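Local structure of disulphide isomerase (3FK8) at residues 14-18 / 79-84; 40-44 / 91-95; 50-56 / 121-125. The protein has a thioredoxin fold and probably reduces or rearranges disulphide bonds through a CxxC pair, as a disulphide isomerase would. One frame throughout, in Å; residues are numbered along the deposited sequence.

Interaction 1. Residues 14-18 / 79-84; sequences AWTQV and ELSQAY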
loop_
_atom_site.group_PDB
_atom_site.type_symbol
_atom_site.label_atom_id
_atom_site.label_comp_id
_atom_site.label_asym_id
_atom_site.label_seq_id
_atom_site.Cartn_x
_atom_site.Cartn_y
_atom_site.Cartn_z
ATOM N N ALA A 14 -3.613 -2.633 -12.793
ATOM C CA ALA A 14 -3.414 -2.950 -11.394
ATOM C C ALA A 14 -3.719 -4.430 -11.088
ATOM O O ALA A 14 -3.041 -5.042 -10.273
ATOM C CB ALA A 14 -4.273 -2.016 -10.541
ATOM N N TRP A 15 -4.756 -5.025 -11.695
ATOM C CA TRP A 15 -5.035 -6.437 -11.429
ATOM C C TRP A 15 -3.862 -7.351 -11.784
ATOM O O TRP A 15 -3.527 -8.273 -11.037
ATOM C CB TRP A 15 -6.260 -6.936 -12.193
ATOM C CG TRP A 15 -7.553 -6.572 -11.504
ATOM C CD1 TRP A 15 -8.381 -5.529 -11.804
ATOM C CD2 TRP A 15 -8.148 -7.269 -10.412
ATOM N NE1 TRP A 15 -9.456 -5.529 -10.948
ATOM C CE2 TRP A 15 -9.358 -6.611 -10.105
ATOM C CE3 TRP A 15 -7.776 -8.400 -9.666
ATOM C CZ2 TRP A 15 -10.212 -7.041 -9.049
ATOM C CZ3 TRP A 15 -8.624 -8.814 -8.590
ATOM C CH2 TRP A 15 -9.825 -8.132 -8.313
ATOM N N THR A 16 -3.244 -7.072 -12.937
ATOM C CA THR A 16 -2.063 -7.840 -13.354
ATOM C C THR A 16 -0.934 -7.655 -12.367
ATOM O O THR A 16 -0.331 -8.648 -11.928
ATOM C CB THR A 16 -1.652 -7.504 -14.765
ATOM O OG1 THR A 16 -2.733 -7.858 -15.621
ATOM C CG2 THR A 16 -0.479 -8.376 -15.192
ATOM N N GLN A 17 -0.711 -6.401 -11.955
ATOM C CA GLN A 17 0.345 -6.098 -10.981
ATOM C C GLN A 17 0.113 -6.786 -9.652
ATOM O O GLN A 17 1.056 -7.313 -9.067
ATOM C CB GLN A 17 0.558 -4.606 -10.790
ATOM C CG GLN A 17 1.143 -3.985 -12.056
ATOM C CD GLN A 17 1.591 -2.560 -11.905
ATOM O OE1 GLN A 17 1.067 -1.826 -11.069
ATOM N NE2 GLN A 17 2.546 -2.128 -12.755
ATOM N N VAL A 18 -1.140 -6.803 -9.183
ATOM C CA VAL A 18 -1.426 -7.469 -7.921
ATOM C C VAL A 18 -1.225 -8.988 -8.080
ATOM O O VAL A 18 -0.653 -9.636 -7.232
ATOM C CB VAL A 18 -2.853 -7.146 -7.461
ATOM C CG1 VAL A 18 -3.281 -8.021 -6.301
ATOM C CG2 VAL A 18 -2.950 -5.672 -7.061
ATOM N N GLU A 79 -13.111 -1.647 -8.077
ATOM C CA GLU A 79 -13.448 -3.036 -7.856
ATOM C C GLU A 79 -12.299 -3.802 -7.214
ATOM O O GLU A 79 -12.521 -4.794 -6.554
ATOM C CB GLU A 79 -13.927 -3.690 -9.129
ATOM C CG GLU A 79 -12.859 -4.089 -10.082
ATOM C CD GLU A 79 -12.142 -2.983 -10.810
ATOM O OE1 GLU A 79 -12.509 -1.771 -10.715
ATOM O OE2 GLU A 79 -11.185 -3.359 -11.536
ATOM N N LEU A 80 -11.073 -3.350 -7.414
ATOM C CA LEU A 80 -9.957 -3.985 -6.768
ATOM C C LEU A 80 -9.925 -3.627 -5.273
ATOM O O LEU A 80 -9.655 -4.489 -4.430
ATOM C CB LEU A 80 -8.704 -3.651 -7.587
ATOM C CG LEU A 80 -7.340 -4.098 -7.160
ATOM C CD1 LEU A 80 -7.302 -5.606 -7.104
ATOM C CD2 LEU A 80 -6.310 -3.584 -8.171
ATOM N N SER A 81 -10.284 -2.385 -4.928
ATOM C CA SER A 81 -10.520 -2.063 -3.532
ATOM C C SER A 81 -11.638 -2.959 -2.944
ATOM O O SER A 81 -11.509 -3.516 -1.865
ATOM C CB SER A 81 -10.835 -0.556 -3.369
ATOM O OG SER A 81 -11.151 -0.287 -2.006
ATOM N N GLN A 82 -12.755 -3.046 -3.652
ATOM C CA GLN A 82 -13.875 -3.845 -3.129
ATOM C C GLN A 82 -13.478 -5.298 -2.907
ATOM O O GLN A 82 -13.928 -5.923 -1.953
ATOM C CB GLN A 82 -15.058 -3.766 -4.070
ATOM C CG GLN A 82 -15.721 -2.397 -4.091
ATOM C CD GLN A 82 -16.879 -2.369 -5.066
ATOM O OE1 GLN A 82 -16.736 -2.718 -6.229
ATOM N NE2 GLN A 82 -18.039 -1.936 -4.583
ATOM N N ALA A 83 -12.615 -5.847 -3.773
ATOM C CA ALA A 83 -12.246 -7.261 -3.707
ATOM C C ALA A 83 -11.458 -7.588 -2.449
ATOM O O ALA A 83 -11.466 -8.707 -1.982
ATOM C CB ALA A 83 -11.438 -7.662 -4.944
ATOM N N TYR A 84 -10.748 -6.563 -1.946
ATOM C CA TYR A 84 -9.778 -6.731 -0.870
ATOM C C TYR A 84 -10.249 -6.038 0.388
ATOM O O TYR A 84 -9.442 -5.707 1.265
ATOM C CB TYR A 84 -8.359 -6.293 -1.324
ATOM C CG TYR A 84 -7.720 -7.280 -2.206
ATOM C CD1 TYR A 84 -7.144 -8.435 -1.687
ATOM C CD2 TYR A 84 -7.713 -7.126 -3.594
ATOM C CE1 TYR A 84 -6.609 -9.404 -2.524
ATOM C CE2 TYR A 84 -7.139 -8.102 -4.448
ATOM C CZ TYR A 84 -6.554 -9.221 -3.904
ATOM O OH TYR A 84 -6.088 -10.203 -4.755
#
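One of the helical layers flanking the sheet is joined here, where Ala14, Trp15 and Val18 of helix 14-28 meet Glu79 and Leu80 of the short helix 78-83 and Tyr84 just after it. The indole of Trp15 reaches across to helix 78-83. In the conformer described, Leu80 puts its CD1 methyl over the six-membered ring, 3.5 Å from its centroid in a CH-pi contact. At the ring edge, Trp15 NE1 donates to Glu79 OE2 over 2.8 Å (N-H...O 157°); OE2 lies in the indole plane, but NE1 meets it on the anti side, tilted 26° out of the carboxylate plane. Glu79 folds back to this spot, CG lodged between backbone N and carbonyl carbon (chi1 79°). Ala83 CB touches the indole, 3.8 Å from Trp15 CH2.

As in other thioredoxin folds, the helices lie against the sheet, and the buried half of the contact faces strands 65-70 and 32-37. The other branch, Leu80 CD2, presses tightly on Ala14 CB at 3.5 Å and lies 4.1 Å from Val18 CG2; Leu80 and Val18 both touch Ile69. Tyr84 OH comes within 3.9 Å of Val18 CG1, while its side chain rests on Leu34, Val96 and Val98.

Interaction 2. Residues 40-44 / 91-95; sequences WCTDC and GIPAV. With FMT (formic acid), chain B.
The indole of Trp40 carries Cys41 CB over one face, 3.8 Å above the plane, has the carbon of a bound formic acid at its edge, and is approached obliquely by Ile92, whose CD1 lies 3.8 Å from Trp40 CZ2. Trp40 NE1 is hydrogen-bonded to Gly72 O. The same Ile92 methyl lies against both cysteines, 4.0 Å from Cys41 CB and 3.9 Å from Cys44 SG. With Cys41 SG anti to the backbone N (chi1 174°), the sulfur caps the helix start, accepting from Cys44 N at 3.4 Å (155°). The formic acid, probably from the crystallisation liquor, takes a hydrogen bond from Thr42 N, 3.1 Å to its O1.

Pro93, preceded by a cis peptide bond, packs its ring against the same turn: Cys44 SG lies 3.6 Å from Pro93 N, and Asp43 CB 3.6 Å from Pro93 CD. A CxxC at a helix start facing a cis-proline is the thioredoxin active-site arrangement, consistent with a redox role for the pair. Asp43 OD1 turns to a salt bridge with Arg117. Beyond Pro93, Ala94 pairs through backbone hydrogen bonds with Phe36 of strand 32-37; the contact sets the start of helix 42-51 against the entry to strand 94-98.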
loop_
_atom_site.group_PDB
_atom_site.type_symbol
_atom_site.label_atom_id
_atom_site.label_comp_id
_atom_site.label_asym_id
_atom_site.label_seq_id
_atom_site.Cartn_x
_atom_site.Cartn_y
_atom_site.Cartn_z
ATOM N N TRP A 40 -2.838 12.950 -6.411
ATOM C CA TRP A 40 -3.358 14.232 -5.918
ATOM C C TRP A 40 -3.345 14.314 -4.415
ATOM O O TRP A 40 -3.493 15.408 -3.879
ATOM C CB TRP A 40 -4.782 14.502 -6.449
ATOM C CG TRP A 40 -5.767 13.502 -6.013
ATOM C CD1 TRP A 40 -6.207 12.396 -6.747
ATOM C CD2 TRP A 40 -6.474 13.447 -4.751
ATOM N NE1 TRP A 40 -7.121 11.688 -5.996
ATOM C CE2 TRP A 40 -7.293 12.280 -4.769
ATOM C CE3 TRP A 40 -6.489 14.253 -3.603
ATOM C CZ2 TRP A 40 -8.130 11.933 -3.694
ATOM C CZ3 TRP A 40 -7.313 13.914 -2.554
ATOM C CH2 TRP A 40 -8.124 12.758 -2.596
ATOM N N CYS A 41 -3.241 13.175 -3.722
ATOM C CA CYS A 41 -3.419 13.166 -2.288
ATOM C C CYS A 41 -2.112 13.383 -1.537
ATOM O O CYS A 41 -1.150 12.615 -1.673
ATOM C CB CYS A 41 -4.008 11.848 -1.912
ATOM S SG CYS A 41 -4.118 11.671 -0.066
ATOM N N THR A 42 -2.065 14.489 -0.803
ATOM C CA THR A 42 -0.827 14.869 -0.150
ATOM C C THR A 42 -0.433 13.834 0.910
ATOM O O THR A 42 0.751 13.622 1.133
ATOM C CB THR A 42 -0.878 16.337 0.377
ATOM O OG1 THR A 42 -1.896 16.483 1.390
ATOM C CG2 THR A 42 -1.181 17.239 -0.782
ATOM N N ASP A 43 -1.408 13.177 1.581
ATOM C CA ASP A 43 -1.048 12.116 2.503
ATOM C C ASP A 43 -0.451 10.912 1.822
ATOM O O ASP A 43 0.499 10.289 2.310
ATOM C CB ASP A 43 -2.269 11.741 3.327
ATOM C CG ASP A 43 -2.757 12.921 4.124
ATOM O OD1 ASP A 43 -2.105 13.265 5.159
ATOM O OD2 ASP A 43 -3.740 13.557 3.717
ATOM N N CYS A 44 -0.945 10.596 0.616
ATOM C CA CYS A 44 -0.352 9.503 -0.155
ATOM C C CYS A 44 1.070 9.827 -0.598
ATOM O O CYS A 44 1.954 8.956 -0.558
ATOM C CB CYS A 44 -1.165 9.243 -1.399
ATOM S SG CYS A 44 -2.850 8.616 -1.086
ATOM N N GLY A 91 -10.713 6.239 3.902
ATOM C CA GLY A 91 -9.726 7.252 3.514
ATOM C C GLY A 91 -8.502 6.651 2.812
ATOM O O GLY A 91 -8.228 5.459 2.968
ATOM N N ILE A 92 -7.759 7.502 2.108
ATOM C CA ILE A 92 -6.471 7.153 1.515
ATOM C C ILE A 92 -5.353 8.012 2.105
ATOM O O ILE A 92 -5.590 9.122 2.575
ATOM C CB ILE A 92 -6.484 7.232 -0.059
ATOM C CG1 ILE A 92 -6.913 8.632 -0.505
ATOM C CG2 ILE A 92 -7.347 6.107 -0.659
ATOM C CD1 ILE A 92 -6.650 8.843 -1.996
ATOM N N PRO A 93 -4.115 7.495 2.105
ATOM C CA PRO A 93 -3.728 6.153 1.648
ATOM C C PRO A 93 -4.261 5.092 2.550
ATOM O O PRO A 93 -4.503 5.326 3.726
ATOM C CB PRO A 93 -2.186 6.207 1.691
ATOM C CG PRO A 93 -1.907 7.226 2.776
ATOM C CD PRO A 93 -2.976 8.264 2.631
ATOM N N ALA A 94 -4.477 3.911 2.001
ATOM C CA ALA A 94 -4.977 2.736 2.730
ATOM C C ALA A 94 -4.183 1.533 2.324
ATOM O O ALA A 94 -3.665 1.475 1.220
ATOM C CB ALA A 94 -6.447 2.525 2.457
ATOM N N VAL A 95 -4.052 0.564 3.220
ATOM C CA VAL A 95 -3.266 -0.616 2.899
ATOM C C VAL A 95 -4.040 -1.905 3.175
ATOM O O VAL A 95 -4.935 -1.938 4.035
ATOM C CB VAL A 95 -1.835 -0.643 3.518
ATOM C CG1 VAL A 95 -0.953 0.650 3.143
ATOM C CG2 VAL A 95 -1.937 -0.689 4.937
HETATM C C FMT B . -5.271 15.888 -0.258
HETATM O O1 FMT B . -4.454 16.513 -0.960
HETATM O O2 FMT B . -5.004 14.986 0.554
#

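Interaction 3. Residues 50-56 / 121-125; sequences SLRNQKN and DQGIY
Lys55 lays its extended chain across the ring of Tyr125 at about a right angle, CE above the ring centre at 3.6 Å from the centroid in a CH-pi contact. The ammonium group is further out: Lys55 NZ stands 4.5 Å from the same centroid, almost on the ring normal, a cation-pi pair. A water receives hydrogen bonds from Lys55 NZ and Gln122 NE2, bridging the two side chains, and Gln122 NE2 also hydrogen-bonds Asp126 OD1. At the edge of the tyrosine, and in its plane, lies Asn56 OD1, 3.3 Å from Tyr125 CD1.

Residues 50-56 span the break between helix 42-51 and helix 54-63, and residues 121-125 begin helix 121-132; in the thioredoxin fold these helices share one side of the sheet. Polar groups shape the break. Asn53 is the N-cap of the second helix, its OD1 accepting from Asn56 N at 2.8 Å. The carbonyl oxygen of Ser50 is gripped from opposite faces of its plane, by Asn53 N and by Asn56 ND2, the latter at 3.1 Å and well above the plane.

Between the segments, the chi1 of Ser50 (-171°) turns OG toward helix 121-132, where it donates to Asp121 OD1 over 2.7 Å, meeting it from above the carboxylate plane. The other oxygen, Asp121 OD2, receives a hydrogen bond from a water that in turn accepts from Asn53 ND2. Next to this pair Ile124 makes the apolar part of the contact: its CD1 touches Ser50, and its CG2 lies 3.7 Å from Leu51 CD2.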
loop_
_atom_site.group_PDB
_atom_site.type_symbol
_atom_site.label_atom_id
_atom_site.label_comp_id
_atom_site.label_asym_id
_atom_site.label_seq_id
_atom_site.Cartn_x
_atom_site.Cartn_y
_atom_site.Cartn_z
ATOM N N SER A 50 8.153 8.863 2.818
ATOM C CA SER A 50 8.691 8.183 3.982
ATOM C C SER A 50 9.117 6.751 3.731
ATOM O O SER A 50 10.177 6.315 4.194
ATOM C CB SER A 50 7.646 8.226 5.098
ATOM O OG SER A 50 8.217 7.747 6.308
ATOM N N LEU A 51 8.306 6.001 2.989
ATOM C CA LEU A 51 8.637 4.625 2.693
ATOM C C LEU A 51 9.874 4.487 1.826
ATOM O O LEU A 51 10.481 3.431 1.837
ATOM C CB LEU A 51 7.448 3.858 2.090
ATOM C CG LEU A 51 6.272 3.662 3.079
ATOM C CD1 LEU A 51 5.185 2.885 2.375
ATOM C CD2 LEU A 51 6.724 2.969 4.387
ATOM N N ARG A 52 10.228 5.579 1.139
ATOM C CA ARG A 52 11.408 5.660 0.283
ATOM C C ARG A 52 12.700 5.820 1.065
ATOM O O ARG A 52 13.784 5.534 0.509
ATOM C CB ARG A 52 11.291 6.830 -0.712
ATOM C CG ARG A 52 10.424 6.497 -1.897
ATOM C CD ARG A 52 10.656 7.414 -3.071
ATOM N NE ARG A 52 9.967 8.690 -2.978
ATOM C CZ ARG A 52 10.526 9.817 -2.537
ATOM N NH1 ARG A 52 11.781 9.821 -2.105
ATOM N NH2 ARG A 52 9.820 10.938 -2.511
ATOM N N ASN A 53 12.619 6.246 2.334
ATOM C CA ASN A 53 13.863 6.516 3.076
ATOM C C ASN A 53 14.618 5.207 3.329
ATOM O O ASN A 53 14.103 4.118 3.105
ATOM C CB ASN A 53 13.642 7.422 4.302
ATOM C CG ASN A 53 13.069 6.705 5.520
ATOM O OD1 ASN A 53 13.150 5.492 5.641
ATOM N ND2 ASN A 53 12.528 7.483 6.458
ATOM N N GLN A 54 15.884 5.291 3.732
ATOM C CA GLN A 54 16.706 4.116 3.832
ATOM C C GLN A 54 16.200 3.107 4.879
ATOM O O GLN A 54 16.126 1.910 4.616
ATOM C CB GLN A 54 18.157 4.545 4.116
ATOM C CG GLN A 54 19.118 3.510 3.700
ATOM C CD GLN A 54 20.536 4.010 3.543
ATOM O OE1 GLN A 54 20.932 5.044 4.065
ATOM N NE2 GLN A 54 21.317 3.239 2.814
ATOM N N LYS A 55 15.876 3.605 6.071
ATOM C CA LYS A 55 15.386 2.705 7.156
ATOM C C LYS A 55 14.082 2.019 6.749
ATOM O O LYS A 55 13.909 0.805 6.885
ATOM C CB LYS A 55 15.165 3.472 8.459
ATOM C CG LYS A 55 14.636 2.670 9.584
ATOM C CD LYS A 55 14.734 3.444 10.905
ATOM C CE LYS A 55 14.128 2.615 12.049
ATOM N NZ LYS A 55 14.424 3.308 13.338
ATOM N N ASN A 56 13.175 2.796 6.192
ATOM C CA ASN A 56 11.877 2.250 5.899
ATOM C C ASN A 56 11.910 1.346 4.661
ATOM O O ASN A 56 11.212 0.339 4.601
ATOM C CB ASN A 56 10.829 3.359 5.765
ATOM C CG ASN A 56 10.582 4.084 7.066
ATOM O OD1 ASN A 56 11.055 3.644 8.123
ATOM N ND2 ASN A 56 9.815 5.200 7.015
ATOM N N ASP A 121 8.543 9.911 10.376
ATOM C CA ASP A 121 9.141 8.714 9.798
ATOM C C ASP A 121 9.115 7.549 10.802
ATOM O O ASP A 121 8.936 6.403 10.403
ATOM C CB ASP A 121 10.583 8.963 9.354
ATOM C CG ASP A 121 10.675 9.783 8.089
ATOM O OD1 ASP A 121 9.719 9.810 7.294
ATOM O OD2 ASP A 121 11.756 10.338 7.821
ATOM N N GLN A 122 9.298 7.838 12.091
ATOM C CA GLN A 122 9.289 6.798 13.084
ATOM C C GLN A 122 7.854 6.229 13.259
ATOM O O GLN A 122 7.677 5.016 13.439
ATOM C CB GLN A 122 9.770 7.338 14.441
ATOM C CG GLN A 122 9.875 6.193 15.487
ATOM C CD GLN A 122 10.934 5.175 15.128
ATOM O OE1 GLN A 122 12.068 5.529 14.821
ATOM N NE2 GLN A 122 10.624 3.938 15.209
ATOM N N GLY A 123 6.817 7.098 13.204
ATOM C CA GLY A 123 5.423 6.624 13.285
ATOM C C GLY A 123 5.107 5.706 12.108
ATOM O O GLY A 123 4.454 4.688 12.294
ATOM N N ILE A 124 5.595 6.057 10.913
ATOM C CA ILE A 124 5.362 5.232 9.748
ATOM C C ILE A 124 6.125 3.903 9.875
ATOM O O ILE A 124 5.567 2.811 9.649
ATOM C CB ILE A 124 5.674 6.037 8.449
ATOM C CG1 ILE A 124 4.581 7.088 8.311
ATOM C CG2 ILE A 124 5.761 5.124 7.208
ATOM C CD1 ILE A 124 4.898 8.164 7.287
ATOM N N TYR A 125 7.399 3.985 10.287
ATOM C CA TYR A 125 8.160 2.789 10.552
ATOM C C TYR A 125 7.425 1.880 11.540
ATOM O O TYR A 125 7.263 0.682 11.279
ATOM C CB TYR A 125 9.556 3.157 11.082
ATOM C CG TYR A 125 10.365 1.916 11.413
ATOM C CD1 TYR A 125 11.138 1.292 10.437
ATOM C CD2 TYR A 125 10.302 1.328 12.688
ATOM C CE1 TYR A 125 11.882 0.121 10.733
ATOM C CE2 TYR A 125 11.010 0.182 12.991
ATOM C CZ TYR A 125 11.795 -0.429 12.007
ATOM O OH TYR A 125 12.526 -1.567 12.295
HETATM O O HOH W 1 13.046 10.518 5.599
HETATM O O HOH W 2 12.959 2.013 15.427
#

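Overall arrangement
From the N terminus the chain first lays down 14-18, then 40-44 and 50-56, before any of them meets its partner. Those partners follow in the same order: 79-84 closes interaction 1, 91-95 closes interaction 2 and 121-125 closes interaction 3. Every pair of contacts therefore crosses and none nests. Interactions 1 and 3 lie on opposite sides of the chain's centre, about 25 Å between their centres, and each ties helices together within one of the two layers flanking the sheet. Interaction 2 sits about 16 Å from each, centre to centre, at helix 42-51, whose far end enters interaction 3, and sets its N-terminal end against the loop leading into strand 94-98.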